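Local coordinates for protein NAD-dependent aldehyde dehydrogenase (Burkholderia multivorans, PDB 5UJU) that probably oxidises aldehydes to carboxylic acids with NAD as the hydride acceptor, at residues 350-355 and 485-490. Numbering follows the deposited sequence.
Sequences MCTAPQ and ALTLSV
Leu486 reaches the loop 350-355 mainly through its CD1 methyl, which lies 3.6 Å from Cys351 SG. The same methyl is 3.4 Å from Cys351 O and touches Thr352 CG2 more loosely. The branch gets there because CG sits beside the backbone N and opposite the carbonyl carbon (chi1 -72°), with CD1 continuing the chain in an extended line (chi2 -174°). The closest CA atoms across the segments are those of Thr352 and Leu486, 5.8 Å apart.

One residue on, Thr487 uses both of its branches. Its CG2 packs 3.9 Å from Thr352 CB, while OG1 comes within 3.1 Å of Thr352 O; a hydrogen bond is possible here but not established, since the same proton has another acceptor within reach. The hydroxyl of Thr352 is engaged separately, bonding to Asn523 O.

Met350 to Ala353 form a type I beta turn, closed by the hydrogen bond from Ala353 N to Met350 O, 3.2 Å. Asn322 joins the segments: its ND2 donates to Cys351 O and Ala353 O, and its OD1 accepts from Leu486 N and Thr487 N.

The contact therefore seats the Cys351 turn against Leu486 and Thr487, where the chain runs into the mixed sheet that also holds strands 323-326 and 356-360. This is consistent with the catalytic domain of the aldehyde dehydrogenase fold, whose corresponding loop carries the cysteine nucleophile in relatives.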
ATOM      1  N   MET A 350     -27.754   4.239  -1.357  1.00 35.03           N
ATOM      2  CA  MET A 350     -26.599   3.442  -1.733  1.00 37.66           C
ATOM      3  C   MET A 350     -25.465   4.381  -2.107  1.00 34.94           C
ATOM      4  O   MET A 350     -25.695   5.437  -2.707  1.00 35.68           O
ATOM      5  CB  MET A 350     -26.931   2.516  -2.898  1.00 32.73           C
ATOM      6  CG  MET A 350     -28.143   1.697  -2.627  1.00 37.33           C
ATOM      7  SD  MET A 350     -28.535   0.633  -4.004  1.00 45.40           S
ATOM      8  CE  MET A 350     -27.201  -0.571  -3.873  1.00 39.19           C
ATOM      9  N   CYS A 351     -24.241   4.014  -1.721  1.00 33.37           N
ATOM     10  CA  CYS A 351     -23.097   4.856  -2.043  1.00 35.55           C
ATOM     11  C   CYS A 351     -22.853   4.939  -3.552  1.00 34.52           C
ATOM     12  O   CYS A 351     -22.132   5.835  -4.005  1.00 32.54           O
ATOM     13  CB  CYS A 351     -21.844   4.339  -1.332  1.00 36.42           C
ATOM     14  SG  CYS A 351     -21.454   2.629  -1.690  1.00 42.01           S
ATOM     15  N   THR A 352     -23.449   4.037  -4.333  1.00 27.63           N
ATOM     16  CA  THR A 352     -23.274   3.993  -5.777  1.00 33.86           C
ATOM     17  C   THR A 352     -24.434   4.624  -6.541  1.00 34.19           C
ATOM     18  O   THR A 352     -24.417   4.615  -7.771  1.00 36.20           O
ATOM     19  CB  THR A 352     -23.122   2.548  -6.221  1.00 30.97           C
ATOM     20  OG1 THR A 352     -24.210   1.813  -5.664  1.00 32.86           O
ATOM     21  CG2 THR A 352     -21.803   1.945  -5.721  1.00 24.73           C
ATOM     22  N   ALA A 353     -25.437   5.147  -5.844  1.00 25.93           N
ATOM     23  CA  ALA A 353     -26.638   5.657  -6.498  1.00 31.24           C
ATOM     24  C   ALA A 353     -26.357   6.979  -7.207  1.00 27.26           C
ATOM     25  O   ALA A 353     -25.625   7.824  -6.682  1.00 28.02           O
ATOM     26  CB  ALA A 353     -27.743   5.866  -5.474  1.00 31.30           C
ATOM     27  N   PRO A 354     -26.957   7.210  -8.375  1.00 27.19           N
ATOM     28  CA  PRO A 354     -26.701   8.468  -9.093  1.00 22.50           C
ATOM     29  C   PRO A 354     -27.355   9.660  -8.408  1.00 25.20           C
ATOM     30  O   PRO A 354     -28.450   9.568  -7.849  1.00 30.29           O
ATOM     31  CB  PRO A 354     -27.331   8.224 -10.475  1.00 22.71           C
ATOM     32  CG  PRO A 354     -28.433   7.225 -10.216  1.00 22.87           C
ATOM     33  CD  PRO A 354     -27.911   6.335  -9.094  1.00 22.47           C
ATOM     34  N   GLN A 355     -26.679  10.802  -8.479  1.00 27.87           N
ATOM     35  CA  GLN A 355     -27.259  12.049  -8.000  1.00 32.55           C
ATOM     36  C   GLN A 355     -27.467  13.070  -9.111  1.00 35.63           C
ATOM     37  O   GLN A 355     -28.528  13.703  -9.173  1.00 33.42           O
ATOM     38  CB  GLN A 355     -26.381  12.659  -6.902  1.00 28.23           C
ATOM     39  CG  GLN A 355     -26.902  14.001  -6.403  1.00 28.45           C
ATOM     40  CD  GLN A 355     -25.973  14.660  -5.396  1.00 34.58           C
ATOM     41  OE1 GLN A 355     -25.937  14.278  -4.232  1.00 31.51           O
ATOM     42  NE2 GLN A 355     -25.217  15.654  -5.842  1.00 30.72           N
ATOM     43  N   ALA A 485     -16.026  10.237  -6.593  1.00 28.91           N
ATOM     44  CA  ALA A 485     -17.165   9.564  -7.206  1.00 29.84           C
ATOM     45  C   ALA A 485     -16.919   8.069  -7.198  1.00 31.82           C
ATOM     46  O   ALA A 485     -15.789   7.626  -7.413  1.00 35.86           O
ATOM     47  CB  ALA A 485     -17.411  10.033  -8.652  1.00 24.07           C
ATOM     48  N   LEU A 486     -17.992   7.301  -7.006  1.00 25.36           N
ATOM     49  CA  LEU A 486     -17.938   5.851  -7.133  1.00 26.90           C
ATOM     50  C   LEU A 486     -18.434   5.340  -8.474  1.00 28.10           C
ATOM     51  O   LEU A 486     -17.933   4.320  -8.945  1.00 34.97           O
ATOM     52  CB  LEU A 486     -18.756   5.188  -6.021  1.00 29.91           C
ATOM     53  CG  LEU A 486     -18.171   5.240  -4.612  1.00 35.88           C
ATOM     54  CD1 LEU A 486     -19.037   4.401  -3.689  1.00 35.26           C
ATOM     55  CD2 LEU A 486     -16.705   4.764  -4.568  1.00 32.08           C
ATOM     56  N   THR A 487     -19.413   5.999  -9.107  1.00 26.22           N
ATOM     57  CA  THR A 487     -19.902   5.524 -10.391  1.00 27.85           C
ATOM     58  C   THR A 487     -20.130   6.690 -11.335  1.00 33.62           C
ATOM     59  O   THR A 487     -20.438   7.814 -10.915  1.00 28.62           O
ATOM     60  CB  THR A 487     -21.202   4.708 -10.263  1.00 29.77           C
ATOM     61  OG1 THR A 487     -22.231   5.525  -9.702  1.00 33.48           O
ATOM     62  CG2 THR A 487     -21.000   3.468  -9.356  1.00 24.84           C
ATOM     63  N   LEU A 488     -19.972   6.396 -12.621  1.00 28.59           N
ATOM     64  CA  LEU A 488     -20.295   7.298 -13.719  1.00 28.73           C
ATOM     65  C   LEU A 488     -21.010   6.482 -14.787  1.00 32.20           C
ATOM     66  O   LEU A 488     -20.552   5.394 -15.148  1.00 32.11           O
ATOM     67  CB  LEU A 488     -19.035   7.948 -14.296  1.00 27.54           C
ATOM     68  CG  LEU A 488     -19.230   8.769 -15.580  1.00 29.74           C
ATOM     69  CD1 LEU A 488     -20.062  10.036 -15.309  1.00 25.85           C
ATOM     70  CD2 LEU A 488     -17.865   9.097 -16.182  1.00 31.20           C
ATOM     71  N   SER A 489     -22.128   7.004 -15.287  1.00 28.68           N
ATOM     72  CA  SER A 489     -22.991   6.296 -16.227  1.00 30.46           C
ATOM     73  C   SER A 489     -23.222   7.180 -17.447  1.00 36.02           C
ATOM     74  O   SER A 489     -23.496   8.376 -17.305  1.00 35.08           O
ATOM     75  CB  SER A 489     -24.328   5.934 -15.554  1.00 30.17           C
ATOM     76  OG  SER A 489     -25.184   5.179 -16.398  1.00 37.34           O
ATOM     77  N   VAL A 490     -23.109   6.609 -18.644  1.00 32.57           N
ATOM     78  CA  VAL A 490     -23.273   7.387 -19.865  1.00 32.66           C
ATOM     79  C   VAL A 490     -24.269   6.696 -20.790  1.00 36.52           C
ATOM     80  O   VAL A 490     -24.255   5.469 -20.943  1.00 38.19           O
ATOM     81  CB  VAL A 490     -21.923   7.628 -20.581  1.00 33.03           C
ATOM     82  CG1 VAL A 490     -21.287   6.316 -21.012  1.00 35.48           C
ATOM     83  CG2 VAL A 490     -22.106   8.573 -21.795  1.00 37.36           C
TER